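Dehydroquinate synthase (Thermus thermophilus, PDB 1UJN) probably catalyses the conversion of 3-deoxy-D-arabino-heptulosonate 7-phosphate to 3-dehydroquinate in the pathway to chorismate, using NAD and a divalent metal ion such as zinc or cobalt. Local coordinates at residues A290-L295 with L329-F334; A250-L255 with R275-W280; R224-L229 with L320-L325; L56-G61 with Y70-S75; L34-V39 with G94-L99. All coordinates share one frame; numbering follows the deposited sequence.

Contact 1 of 5, residues A290-L295 with L329-F334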
# COMPACT_ATOMS: atom_id res chain seq x y z
N ALA A 290 -7.96 23.52 30.26
CA ALA A 290 -6.89 24.35 30.80
C ALA A 290 -5.66 24.18 29.93
O ALA A 290 -5.46 23.14 29.31
CB ALA A 290 -6.58 23.92 32.23
N PHE A 291 -4.83 25.22 29.87
CA PHE A 291 -3.63 25.16 29.05
C PHE A 291 -2.74 24.00 29.47
O PHE A 291 -2.11 23.35 28.62
CB PHE A 291 -2.84 26.46 29.18
CG PHE A 291 -1.67 26.55 28.25
CD1 PHE A 291 -1.86 26.66 26.88
CD2 PHE A 291 -0.37 26.49 28.74
CE1 PHE A 291 -0.78 26.72 26.01
CE2 PHE A 291 0.73 26.54 27.88
CZ PHE A 291 0.52 26.66 26.51
N GLU A 292 -2.69 23.72 30.77
CA GLU A 292 -1.87 22.64 31.30
C GLU A 292 -2.35 21.27 30.85
O GLU A 292 -1.55 20.35 30.66
CB GLU A 292 -1.84 22.70 32.83
CG GLU A 292 -1.41 24.04 33.40
CD GLU A 292 -2.52 25.08 33.36
OE1 GLU A 292 -2.24 26.26 33.65
OE2 GLU A 292 -3.67 24.71 33.04
N ASP A 293 -3.66 21.12 30.68
CA ASP A 293 -4.24 19.86 30.25
C ASP A 293 -4.24 19.77 28.73
O ASP A 293 -4.65 18.76 28.15
CB ASP A 293 -5.67 19.72 30.77
CG ASP A 293 -5.75 19.88 32.28
OD1 ASP A 293 -5.03 19.16 33.00
OD2 ASP A 293 -6.54 20.73 32.75
N LEU A 294 -3.79 20.84 28.08
CA LEU A 294 -3.73 20.89 26.63
C LEU A 294 -2.42 20.29 26.12
O LEU A 294 -2.42 19.44 25.23
CB LEU A 294 -3.83 22.35 26.16
CG LEU A 294 -3.84 22.58 24.64
CD1 LEU A 294 -5.12 22.01 24.05
CD2 LEU A 294 -3.73 24.06 24.35
N LEU A 295 -1.32 20.74 26.70
CA LEU A 295 0.02 20.29 26.34
C LEU A 295 0.10 18.82 25.91
O LEU A 295 0.72 18.51 24.89
CB LEU A 295 0.99 20.53 27.50
CG LEU A 295 1.18 21.99 27.92
CD1 LEU A 295 2.05 22.05 29.16
CD2 LEU A 295 1.80 22.78 26.78
N LEU A 329 3.58 32.72 24.98
CA LEU A 329 2.75 33.27 23.91
C LEU A 329 1.54 32.37 23.70
O LEU A 329 0.42 32.85 23.53
CB LEU A 329 3.57 33.37 22.62
CG LEU A 329 3.00 34.15 21.43
CD1 LEU A 329 4.11 34.44 20.44
CD2 LEU A 329 1.88 33.37 20.77
N LEU A 330 1.77 31.06 23.70
CA LEU A 330 0.69 30.09 23.51
C LEU A 330 -0.29 30.19 24.68
O LEU A 330 -1.50 30.13 24.50
CB LEU A 330 1.27 28.68 23.44
CG LEU A 330 2.32 28.41 22.36
CD1 LEU A 330 2.92 27.03 22.58
CD2 LEU A 330 1.70 28.53 20.97
N ARG A 331 0.26 30.33 25.88
CA ARG A 331 -0.55 30.43 27.08
C ARG A 331 -1.43 31.67 27.00
O ARG A 331 -2.62 31.63 27.30
CB ARG A 331 0.39 30.54 28.28
CG ARG A 331 -0.33 30.24 29.60
CD ARG A 331 0.63 30.27 30.79
NE ARG A 331 1.35 29.00 30.92
CZ ARG A 331 0.77 28.04 31.67
NH1 ARG A 331 -0.39 28.27 32.26
NH2 ARG A 331 1.38 26.86 31.81
N GLU A 332 -0.83 32.78 26.59
CA GLU A 332 -1.53 34.05 26.44
C GLU A 332 -2.65 33.93 25.40
O GLU A 332 -3.77 34.38 25.63
CB GLU A 332 -0.53 35.12 25.99
CG GLU A 332 -1.13 36.50 25.75
CD GLU A 332 -1.20 37.35 27.01
OE1 GLU A 332 -0.14 37.54 27.66
OE2 GLU A 332 -2.30 37.83 27.34
N ALA A 333 -2.32 33.34 24.26
CA ALA A 333 -3.29 33.18 23.18
C ALA A 333 -4.44 32.26 23.59
O ALA A 333 -5.59 32.51 23.23
CB ALA A 333 -2.61 32.63 21.94
N PHE A 334 -4.13 31.20 24.33
CA PHE A 334 -5.17 30.27 24.76
C PHE A 334 -6.15 30.99 25.69
O PHE A 334 -7.36 30.79 25.59
CB PHE A 334 -4.55 29.07 25.48
CG PHE A 334 -5.52 27.94 25.70
CD1 PHE A 334 -6.05 27.24 24.62
CD2 PHE A 334 -5.92 27.58 26.98
CE1 PHE A 334 -6.95 26.20 24.81
CE2 PHE A 334 -6.83 26.54 27.19
CZ PHE A 334 -7.35 25.85 26.09

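Contact 2 of 5, residues A250-L255 with R275-W280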
# COMPACT_ATOMS: atom_id res chain seq x y z
N ALA A 250 -13.69 21.38 14.82
CA ALA A 250 -12.41 21.49 15.51
C ALA A 250 -11.48 22.42 14.74
O ALA A 250 -10.76 23.22 15.33
CB ALA A 250 -11.77 20.11 15.64
N VAL A 251 -11.50 22.31 13.42
CA VAL A 251 -10.67 23.17 12.59
C VAL A 251 -11.07 24.63 12.77
O VAL A 251 -10.21 25.50 12.90
CB VAL A 251 -10.80 22.80 11.10
CG1 VAL A 251 -10.09 23.85 10.24
CG2 VAL A 251 -10.18 21.42 10.85
N ALA A 252 -12.37 24.89 12.80
CA ALA A 252 -12.86 26.26 12.97
C ALA A 252 -12.31 26.85 14.27
O ALA A 252 -11.86 28.00 14.30
CB ALA A 252 -14.38 26.28 12.99
N TYR A 253 -12.35 26.05 15.34
CA TYR A 253 -11.84 26.49 16.64
C TYR A 253 -10.34 26.73 16.54
O TYR A 253 -9.82 27.68 17.13
CB TYR A 253 -12.12 25.42 17.71
CG TYR A 253 -13.53 25.44 18.26
CD1 TYR A 253 -14.32 24.29 18.26
CD2 TYR A 253 -14.06 26.60 18.82
CE1 TYR A 253 -15.60 24.29 18.82
CE2 TYR A 253 -15.34 26.62 19.38
CZ TYR A 253 -16.10 25.46 19.38
OH TYR A 253 -17.35 25.47 19.96
N GLY A 254 -9.65 25.86 15.81
CA GLY A 254 -8.21 25.99 15.64
C GLY A 254 -7.85 27.23 14.84
O GLY A 254 -6.79 27.84 15.05
N LEU A 255 -8.72 27.62 13.91
CA LEU A 255 -8.49 28.80 13.09
C LEU A 255 -8.54 30.07 13.94
O LEU A 255 -7.78 31.02 13.70
CB LEU A 255 -9.53 28.89 11.98
CG LEU A 255 -9.41 27.80 10.91
CD1 LEU A 255 -10.51 27.97 9.87
CD2 LEU A 255 -8.05 27.87 10.26
N ARG A 275 -14.40 35.23 13.28
CA ARG A 275 -15.53 35.35 14.19
C ARG A 275 -16.80 35.12 13.38
O ARG A 275 -17.70 34.38 13.81
CB ARG A 275 -15.58 36.74 14.84
CG ARG A 275 -14.42 37.06 15.76
CD ARG A 275 -14.79 38.18 16.73
NE ARG A 275 -13.64 38.69 17.47
CZ ARG A 275 -12.82 39.65 17.03
NH1 ARG A 275 -13.03 40.21 15.85
NH2 ARG A 275 -11.80 40.03 17.77
N ARG A 276 -16.87 35.73 12.20
CA ARG A 276 -18.02 35.57 11.31
C ARG A 276 -18.24 34.09 11.02
O ARG A 276 -19.36 33.59 11.12
CB ARG A 276 -17.79 36.30 9.98
CG ARG A 276 -18.34 37.72 9.93
CD ARG A 276 -18.48 38.21 8.49
NE ARG A 276 -17.19 38.39 7.82
CZ ARG A 276 -16.30 39.32 8.15
NH1 ARG A 276 -16.54 40.16 9.15
NH2 ARG A 276 -15.16 39.42 7.47
N LEU A 277 -17.16 33.41 10.67
CA LEU A 277 -17.19 31.99 10.36
C LEU A 277 -17.82 31.19 11.49
O LEU A 277 -18.68 30.33 11.26
CB LEU A 277 -15.77 31.47 10.10
CG LEU A 277 -15.64 29.95 9.94
CD1 LEU A 277 -16.30 29.52 8.63
CD2 LEU A 277 -14.18 29.54 9.94
N LEU A 278 -17.37 31.46 12.72
CA LEU A 278 -17.86 30.76 13.90
C LEU A 278 -19.33 31.01 14.23
O LEU A 278 -20.01 30.11 14.72
CB LEU A 278 -16.99 31.11 15.11
CG LEU A 278 -15.56 30.55 15.06
CD1 LEU A 278 -14.71 31.17 16.16
CD2 LEU A 278 -15.61 29.04 15.20
N LEU A 279 -19.80 32.23 13.98
CA LEU A 279 -21.21 32.55 14.26
C LEU A 279 -22.10 31.84 13.25
O LEU A 279 -23.14 31.30 13.59
CB LEU A 279 -21.44 34.06 14.19
CG LEU A 279 -20.80 34.88 15.30
CD1 LEU A 279 -21.20 36.34 15.15
CD2 LEU A 279 -21.25 34.35 16.65
N TRP A 280 -21.67 31.85 11.99
CA TRP A 280 -22.40 31.20 10.91
C TRP A 280 -22.36 29.68 11.11
O TRP A 280 -23.34 28.98 10.87
CB TRP A 280 -21.75 31.56 9.58
CG TRP A 280 -22.23 30.78 8.41
CD1 TRP A 280 -23.39 30.97 7.72
CD2 TRP A 280 -21.56 29.69 7.78
NE1 TRP A 280 -23.48 30.06 6.69
CE2 TRP A 280 -22.37 29.26 6.70
CE3 TRP A 280 -20.35 29.02 8.02
CZ2 TRP A 280 -22.01 28.21 5.86
CZ3 TRP A 280 -19.99 27.97 7.18
CH2 TRP A 280 -20.82 27.57 6.12

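Contact 3 of 5, residues R224-L229 with L320-L325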
# COMPACT_ATOMS: atom_id res chain seq x y z
N ARG A 224 2.79 23.21 1.30
CA ARG A 224 1.97 22.05 1.65
C ARG A 224 1.67 21.90 3.14
O ARG A 224 0.57 21.50 3.51
CB ARG A 224 2.62 20.78 1.12
CG ARG A 224 1.67 19.60 1.03
CD ARG A 224 2.32 18.44 0.31
NE ARG A 224 1.39 17.34 0.07
CZ ARG A 224 1.72 16.21 -0.54
NH1 ARG A 224 2.96 16.03 -0.98
NH2 ARG A 224 0.81 15.27 -0.72
N ARG A 225 2.64 22.21 3.99
CA ARG A 225 2.33 22.02 5.41
C ARG A 225 1.51 23.18 5.97
O ARG A 225 1.08 23.18 7.11
CB ARG A 225 3.65 21.90 6.17
CG ARG A 225 4.40 23.24 6.26
CD ARG A 225 5.91 23.04 6.35
NE ARG A 225 6.54 24.19 7.02
CZ ARG A 225 7.19 25.08 6.25
NH1 ARG A 225 7.25 24.91 4.94
NH2 ARG A 225 7.78 26.13 6.82
N LEU A 226 1.20 24.16 5.12
CA LEU A 226 0.32 25.26 5.52
C LEU A 226 -1.12 24.74 5.61
O LEU A 226 -1.98 25.36 6.23
CB LEU A 226 0.40 26.40 4.51
CG LEU A 226 1.78 27.04 4.28
CD1 LEU A 226 1.67 28.07 3.17
CD2 LEU A 226 2.28 27.69 5.57
N LEU A 227 -1.37 23.60 4.97
CA LEU A 227 -2.69 22.99 4.99
C LEU A 227 -3.05 22.55 6.41
O LEU A 227 -4.20 22.26 6.71
CB LEU A 227 -2.73 21.78 4.04
CG LEU A 227 -2.50 22.08 2.56
CD1 LEU A 227 -2.27 20.78 1.80
CD2 LEU A 227 -3.69 22.83 1.99
N ASN A 228 -2.04 22.52 7.28
CA ASN A 228 -2.27 22.13 8.66
C ASN A 228 -2.67 23.32 9.53
O ASN A 228 -2.66 23.23 10.76
CB ASN A 228 -1.02 21.47 9.24
CG ASN A 228 -0.72 20.13 8.58
OD1 ASN A 228 -1.59 19.26 8.50
ND2 ASN A 228 0.51 19.96 8.10
N LEU A 229 -3.04 24.42 8.89
CA LEU A 229 -3.47 25.62 9.60
C LEU A 229 -4.67 25.29 10.48
O LEU A 229 -5.67 24.76 9.99
CB LEU A 229 -3.84 26.72 8.60
CG LEU A 229 -4.42 28.03 9.15
CD1 LEU A 229 -3.39 28.75 10.02
CD2 LEU A 229 -4.84 28.91 7.98
N LEU A 320 1.71 33.27 5.53
CA LEU A 320 1.80 32.49 6.76
C LEU A 320 3.21 31.99 7.03
O LEU A 320 4.06 31.93 6.14
CB LEU A 320 0.86 31.29 6.69
CG LEU A 320 -0.65 31.54 6.60
CD1 LEU A 320 -1.01 32.12 5.24
CD2 LEU A 320 -1.37 30.22 6.82
N VAL A 321 3.46 31.64 8.29
CA VAL A 321 4.76 31.13 8.69
C VAL A 321 4.58 29.90 9.56
O VAL A 321 3.55 29.72 10.22
CB VAL A 321 5.56 32.19 9.49
CG1 VAL A 321 5.83 33.40 8.61
CG2 VAL A 321 4.78 32.60 10.74
N VAL A 322 5.59 29.03 9.55
CA VAL A 322 5.57 27.81 10.35
C VAL A 322 6.77 27.92 11.27
O VAL A 322 7.91 28.07 10.81
CB VAL A 322 5.70 26.56 9.46
CG1 VAL A 322 5.69 25.30 10.33
CG2 VAL A 322 4.57 26.52 8.45
N ARG A 323 6.53 27.86 12.58
CA ARG A 323 7.61 28.00 13.55
C ARG A 323 7.15 27.67 14.96
O ARG A 323 5.96 27.55 15.23
CB ARG A 323 8.12 29.44 13.53
CG ARG A 323 6.99 30.47 13.60
CD ARG A 323 7.46 31.82 14.11
NE ARG A 323 7.82 31.78 15.53
CZ ARG A 323 8.06 32.85 16.27
NH1 ARG A 323 7.98 34.07 15.74
NH2 ARG A 323 8.37 32.72 17.56
N PRO A 324 8.11 27.50 15.89
CA PRO A 324 7.81 27.19 17.29
C PRO A 324 7.49 28.50 18.00
O PRO A 324 7.89 29.57 17.54
CB PRO A 324 9.11 26.56 17.79
CG PRO A 324 10.14 27.34 17.03
CD PRO A 324 9.56 27.37 15.63
N LEU A 325 6.78 28.43 19.12
CA LEU A 325 6.42 29.64 19.85
C LEU A 325 6.69 29.52 21.34
O LEU A 325 6.56 28.44 21.92
CB LEU A 325 4.94 29.96 19.61
CG LEU A 325 4.52 30.21 18.16
CD1 LEU A 325 3.00 30.19 18.06
CD2 LEU A 325 5.08 31.54 17.68

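Contact 4 of 5, residues L56-G61 with Y70-S75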
# COMPACT_ATOMS: atom_id res chain seq x y z
N LEU A 56 -21.81 -2.82 -2.95
CA LEU A 56 -21.77 -3.13 -1.53
C LEU A 56 -21.98 -1.85 -0.75
O LEU A 56 -21.23 -0.88 -0.91
CB LEU A 56 -20.42 -3.76 -1.14
CG LEU A 56 -20.27 -4.05 0.36
CD1 LEU A 56 -21.27 -5.13 0.78
CD2 LEU A 56 -18.85 -4.51 0.66
N GLY A 57 -23.01 -1.84 0.10
CA GLY A 57 -23.32 -0.68 0.91
C GLY A 57 -22.71 -0.80 2.29
O GLY A 57 -22.63 -1.89 2.86
N LEU A 58 -22.26 0.33 2.83
CA LEU A 58 -21.65 0.34 4.15
C LEU A 58 -22.10 1.55 4.94
O LEU A 58 -22.48 2.57 4.36
CB LEU A 58 -20.12 0.40 4.02
CG LEU A 58 -19.35 -0.66 3.24
CD1 LEU A 58 -17.90 -0.23 3.14
CD2 LEU A 58 -19.47 -2.00 3.94
N PRO A 59 -22.11 1.43 6.27
CA PRO A 59 -22.53 2.59 7.06
C PRO A 59 -21.35 3.56 7.01
O PRO A 59 -20.20 3.14 7.08
CB PRO A 59 -22.73 2.01 8.46
CG PRO A 59 -23.11 0.59 8.18
CD PRO A 59 -22.13 0.21 7.09
N GLY A 60 -21.64 4.85 6.87
CA GLY A 60 -20.57 5.83 6.84
C GLY A 60 -20.08 6.05 8.26
O GLY A 60 -20.50 5.35 9.17
N GLY A 61 -19.22 7.03 8.46
CA GLY A 61 -18.73 7.28 9.80
C GLY A 61 -17.40 6.59 10.05
O GLY A 61 -16.95 5.80 9.22
N TYR A 70 -12.38 -3.37 6.38
CA TYR A 70 -11.36 -3.47 5.34
C TYR A 70 -11.29 -4.91 4.85
O TYR A 70 -11.33 -5.19 3.64
CB TYR A 70 -10.02 -3.02 5.93
CG TYR A 70 -8.78 -3.25 5.08
CD1 TYR A 70 -8.59 -2.58 3.88
CD2 TYR A 70 -7.79 -4.12 5.52
CE1 TYR A 70 -7.42 -2.78 3.12
CE2 TYR A 70 -6.61 -4.33 4.77
CZ TYR A 70 -6.44 -3.65 3.57
OH TYR A 70 -5.29 -3.85 2.84
N GLY A 71 -11.19 -5.84 5.79
CA GLY A 71 -11.13 -7.25 5.44
C GLY A 71 -12.39 -7.71 4.74
O GLY A 71 -12.33 -8.51 3.81
N LYS A 72 -13.53 -7.22 5.20
CA LYS A 72 -14.82 -7.59 4.62
C LYS A 72 -14.91 -7.16 3.16
O LYS A 72 -15.32 -7.94 2.30
CB LYS A 72 -15.97 -6.96 5.40
CG LYS A 72 -17.34 -7.51 5.02
CD LYS A 72 -18.43 -6.99 5.95
CE LYS A 72 -18.85 -5.58 5.58
NZ LYS A 72 -19.85 -5.59 4.47
N VAL A 73 -14.52 -5.92 2.88
CA VAL A 73 -14.58 -5.42 1.51
C VAL A 73 -13.62 -6.19 0.61
O VAL A 73 -13.98 -6.56 -0.51
CB VAL A 73 -14.24 -3.90 1.45
CG1 VAL A 73 -14.34 -3.41 0.01
CG2 VAL A 73 -15.21 -3.12 2.34
N LEU A 74 -12.41 -6.45 1.09
CA LEU A 74 -11.45 -7.20 0.29
C LEU A 74 -11.97 -8.60 -0.07
O LEU A 74 -11.86 -9.05 -1.21
CB LEU A 74 -10.11 -7.30 1.03
CG LEU A 74 -9.33 -5.99 1.15
CD1 LEU A 74 -8.25 -6.13 2.21
CD2 LEU A 74 -8.71 -5.62 -0.20
N SER A 75 -12.53 -9.30 0.91
CA SER A 75 -13.06 -10.64 0.65
C SER A 75 -14.25 -10.58 -0.30
O SER A 75 -14.48 -11.50 -1.08
CB SER A 75 -13.46 -11.32 1.96
OG SER A 75 -12.31 -11.73 2.67
O HOH W 1 -22.48 -4.76 3.95

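Contact 5 of 5, residues L34-V39 with G94-L99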
# COMPACT_ATOMS: atom_id res chain seq x y z
N LEU A 34 -18.62 0.58 -4.12
CA LEU A 34 -18.75 0.63 -2.67
C LEU A 34 -19.44 1.95 -2.35
O LEU A 34 -19.04 3.00 -2.87
CB LEU A 34 -17.36 0.59 -2.04
CG LEU A 34 -17.24 0.50 -0.52
CD1 LEU A 34 -17.74 -0.86 -0.07
CD2 LEU A 34 -15.78 0.71 -0.09
N PHE A 35 -20.46 1.93 -1.49
CA PHE A 35 -21.18 3.16 -1.17
C PHE A 35 -21.67 3.30 0.27
O PHE A 35 -21.87 2.31 0.97
CB PHE A 35 -22.38 3.31 -2.11
CG PHE A 35 -23.45 2.26 -1.90
CD1 PHE A 35 -24.52 2.49 -1.03
CD2 PHE A 35 -23.39 1.05 -2.57
CE1 PHE A 35 -25.51 1.52 -0.83
CE2 PHE A 35 -24.37 0.07 -2.38
CZ PHE A 35 -25.43 0.31 -1.51
N ASP A 36 -21.86 4.54 0.70
CA ASP A 36 -22.37 4.87 2.02
C ASP A 36 -23.88 4.66 1.89
O ASP A 36 -24.50 5.25 1.02
CB ASP A 36 -22.07 6.34 2.34
CG ASP A 36 -22.60 6.78 3.69
OD1 ASP A 36 -23.67 6.28 4.11
OD2 ASP A 36 -21.97 7.65 4.33
N ARG A 37 -24.46 3.82 2.74
CA ARG A 37 -25.90 3.55 2.69
C ARG A 37 -26.73 4.82 2.59
O ARG A 37 -27.81 4.83 2.00
CB ARG A 37 -26.36 2.76 3.92
CG ARG A 37 -25.66 1.42 4.12
CD ARG A 37 -26.10 0.79 5.44
NE ARG A 37 -25.36 -0.43 5.76
CZ ARG A 37 -25.42 -1.55 5.05
NH1 ARG A 37 -26.18 -1.63 3.97
NH2 ARG A 37 -24.71 -2.61 5.43
N ARG A 38 -26.22 5.91 3.17
CA ARG A 38 -26.91 7.20 3.15
C ARG A 38 -27.21 7.72 1.76
O ARG A 38 -28.16 8.48 1.57
CB ARG A 38 -26.09 8.26 3.88
CG ARG A 38 -26.34 8.36 5.36
CD ARG A 38 -25.82 9.69 5.90
NE ARG A 38 -26.44 10.84 5.25
CZ ARG A 38 -26.00 11.41 4.13
NH1 ARG A 38 -24.92 10.95 3.51
NH2 ARG A 38 -26.64 12.46 3.62
N VAL A 39 -26.39 7.36 0.78
CA VAL A 39 -26.61 7.83 -0.58
C VAL A 39 -26.80 6.70 -1.58
O VAL A 39 -26.34 6.78 -2.71
CB VAL A 39 -25.44 8.74 -1.06
CG1 VAL A 39 -25.45 10.05 -0.29
CG2 VAL A 39 -24.10 8.02 -0.87
N GLY A 94 -15.82 11.42 3.16
CA GLY A 94 -14.43 11.15 3.47
C GLY A 94 -14.08 9.78 4.01
O GLY A 94 -13.05 9.21 3.64
N THR A 95 -14.91 9.24 4.89
CA THR A 95 -14.63 7.93 5.46
C THR A 95 -14.71 6.84 4.40
O THR A 95 -13.94 5.88 4.44
CB THR A 95 -15.61 7.60 6.61
OG1 THR A 95 -16.96 7.65 6.13
CG2 THR A 95 -15.44 8.61 7.74
N LEU A 96 -15.64 6.98 3.46
CA LEU A 96 -15.80 5.99 2.40
C LEU A 96 -14.64 6.04 1.42
O LEU A 96 -14.17 5.00 0.98
CB LEU A 96 -17.11 6.20 1.64
CG LEU A 96 -18.24 5.19 1.92
CD1 LEU A 96 -17.81 3.81 1.46
CD2 LEU A 96 -18.59 5.18 3.41
N THR A 97 -14.18 7.24 1.07
CA THR A 97 -13.07 7.32 0.14
C THR A 97 -11.78 6.89 0.84
O THR A 97 -10.90 6.32 0.21
CB THR A 97 -12.91 8.74 -0.46
OG1 THR A 97 -13.01 9.72 0.57
CG2 THR A 97 -13.99 8.99 -1.50
N ASP A 98 -11.69 7.15 2.14
CA ASP A 98 -10.52 6.74 2.92
C ASP A 98 -10.43 5.21 2.89
O ASP A 98 -9.39 4.63 2.54
CB ASP A 98 -10.63 7.22 4.37
CG ASP A 98 -10.18 8.66 4.55
OD1 ASP A 98 -10.34 9.20 5.67
OD2 ASP A 98 -9.66 9.26 3.59
N LEU A 99 -11.52 4.55 3.26
CA LEU A 99 -11.58 3.09 3.28
C LEU A 99 -11.47 2.51 1.87
O LEU A 99 -10.61 1.67 1.60
CB LEU A 99 -12.88 2.62 3.92
CG LEU A 99 -13.17 1.12 3.81
CD1 LEU A 99 -12.22 0.35 4.71
CD2 LEU A 99 -14.61 0.86 4.19

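Contact 1 of 5, residues A290-L295 with L329-F334
Phe291 and Arg331 centre a partly buried aromatic contact, closed off by a salt bridge, between the short turn of helix 291-294 and the long C-terminal helix 327-342, at the periphery of the helical C-terminal half. The Phe291 ring lies flat against the long helix: Arg331 CA stands almost directly over one face, 3.8 Å from the ring centroid, in a CH-pi contact. Phe291 CZ, at the far end of the ring, is 3.8 Å from Leu330 CB, met obliquely. The Arg331 chain runs out extended and then bends at chi3 (-82°), which brings the guanidinium back beside the same ring; Phe291 CD2 sits over the guanidinium face, 3.5 Å from Arg331 CZ, with the two planes 65° apart. Arg331 NH1 then reaches Glu292 OE1 at 3.1 Å in a fairly straight bond (162°), leaving in the guanidinium plane but arriving from above the carboxylate plane. On the inner side, Leu294 CD2 covers a face of the Phe334 ring at 4.2 Å from its centroid. A leucine in place of Arg331 would probably leave Glu292 without this counter-charge and uncover the CD2 side of Phe291. Arg331 NH2 also pairs with Glu327 one turn back, so its two NH groups are held by separate carboxylates while Phe291 CD2 covers one face, which probably fixes the rotation of the guanidinium.

Contact 2 of 5, residues A250-L255 with R275-W280
An antiparallel helix pair in the helical C-terminal half brings Ala252 and Leu255 of helix 247-264 against Leu278 and Leu277 of helix 271-281. The axes of the two short segments approach to 10.0 Å with 153° between their directions. The nearest pair is Ala252 CB and Leu278 CD2, 3.7 Å apart, where the small methyl lets the leucine end come in close to the opposing backbone; that same CD2 is 4.0 Å from Ala252 O. These helices follow each other in the chain, so this is a helical hairpin, joined here purely by apolar groups. One turn further along, Leu255 CD1 meets Leu277 CD2 at 4.0 Å, the two side chains crossing at about a right angle. Leu277 points its CG away from its own backbone nitrogen (chi1 173°), which carries CD2 to that crossing. Tyr253 stands mostly aside, its OH bonded to Pro284 O, while Leu277 also rests on Phe175 of helix 164-181. The side chain of Leu255 lies about 6 Å from that of His231, a predicted zinc ligand.

Contact 3 of 5, residues R224-L229 with L320-L325
Val322 of strand 319-323 packs against the guanidinium end of Arg225, while Leu226 and Leu229 close over Leu320, two residues back along the strand. Arg225 holds its CG between the backbone nitrogen and the carbonyl carbon, the crowded position (chi1 72°), and from there runs extended to NE, so the side chain heads for the strand from the opposite direction to the valine. Its NE comes to 3.4 Å from Val322 CG2, and NH2 stands 3.4 Å from Val322 CB, an oblique approach. Replacing Arg225 by a serine would probably uncover Val322 CB and CG2 on this side. Deeper in, a single methyl of Leu226 does double duty: CD2 lies 3.9 Å from Val322 CG2 and 4.0 Å from Leu320 CB. Leu229, with its CG swung opposite the backbone nitrogen (chi1 175°), lays CD2 across Leu320 CD2 at 3.9 Å, roughly at a right angle. The 3-10 turn 224-227 is thereby seated on one side of the two-stranded hairpin; Leu229 and Leu320 both reach its partner strand 311-314, and Leu226 and Leu229 continue onto helix 164-181 through Ile180 and Leu179.

Contact 4 of 5, residues L56-G61 with Y70-S75
Leu58 and Val73 form the buried side of this contact, and the end of Lys72, CE and NZ lying against Leu58 with NZ also near Leu56, forms its solvent side. Inside, Leu58 CD1 meets Val73 CG2 at 4.0 Å, the two chains crossing at a slant; Leu56 CD2 approaches the same methyl at 4.2 Å, so both leucines converge on Val73 CG2. Leu58 passes on to Leu99 of helix 94-106, and Val73 to Val103 of the same helix, so this half merges with the interior of the domain. Strand 55-58 is the edge strand of the parallel part of the main sheet, and helix 67-80 runs back nearly antiparallel to it, 171° between the short axes, before the chain enters strand 87-92: this is the helix of a beta-alpha-beta crossover in the Rossmann-like N-terminal domain. The outer rim is exposed and partly polar. Lys72 folds back through bends at chi3 (79°) and chi4 (83°), which bring Lys72 NZ to 3.6 Å from Leu58 CD2. The ammonium itself is served by a water 2.8 Å from NZ, which in turn donates to Gly57 O at 3.1 Å, bridging helix and strand without a direct bond between them. Further round the same helix, Ser75 OG bonds Glu138 of the second subunit, and Tyr70 and Leu74 pack on Val143 of that subunit.

Contact 5 of 5, residues L34-V39 with G94-L99
Asp36 touches the helix through CB, 3.8 Å from Leu96 CD2, while its flat carboxylate is engaged through OD1 on its own chain. Asp36 OD1 accepts Arg38 N at 2.7 Å on the anti side, 33° out of the carboxylate plane, which makes an Asx turn and ties the carboxylate to the bend that ends the strand. Phe35, the other flat group, directs its side chain off the helix, where it packs on Val91 and helix 40-50; only its backbone comes near, Phe35 C lying 4.1 Å from Leu96 CD1. Leu96 carries most of the contact. Its two methyls divide the strand: Leu96 CD1 lies 3.9 Å from Leu34 CG, while its CD2 goes to Asp36. Its chi1 of -106° lies well off a staggered value. Leu99, a turn later, adds a looser touch, its CD2 4.4 Å from Leu34 CD2. The helix runs against the strand direction, 158° between the short axes, and covers one side of the Rossmann-like sheet. Strand 31-36 lies between strands 87-92 and 55-58, so Leu34 also packs on Leu56 and Leu58, Leu99 also rests on Leu58, and Leu96 reaches Val90 on the other neighbouring strand.

The five contacts fall into two groups, one in each half of the subunit. Contacts 4 and 5 share a sheet, their centres 9 Å apart: Leu58 N lies 2.7 Å from Phe35 O, a probable hydrogen bond between neighbouring strands. Contacts 1, 2 and 3 belong to the helical half, where contact 3 is the hub, touching contact 1 through Leu325 and Leu330 and contact 2 through Leu229 and Leu255. Contacts 2 and 5 have centres 26 Å apart, on opposite sides of the chain's centre. Contacts 2, 3 and 5 lie near the predicted sites: Leu229 and Leu255 each come within about 6 Å of His231 at the probable zinc site, Asp36 within about 6 Å of the predicted NAD-binding Thr118 (side chain to side chain).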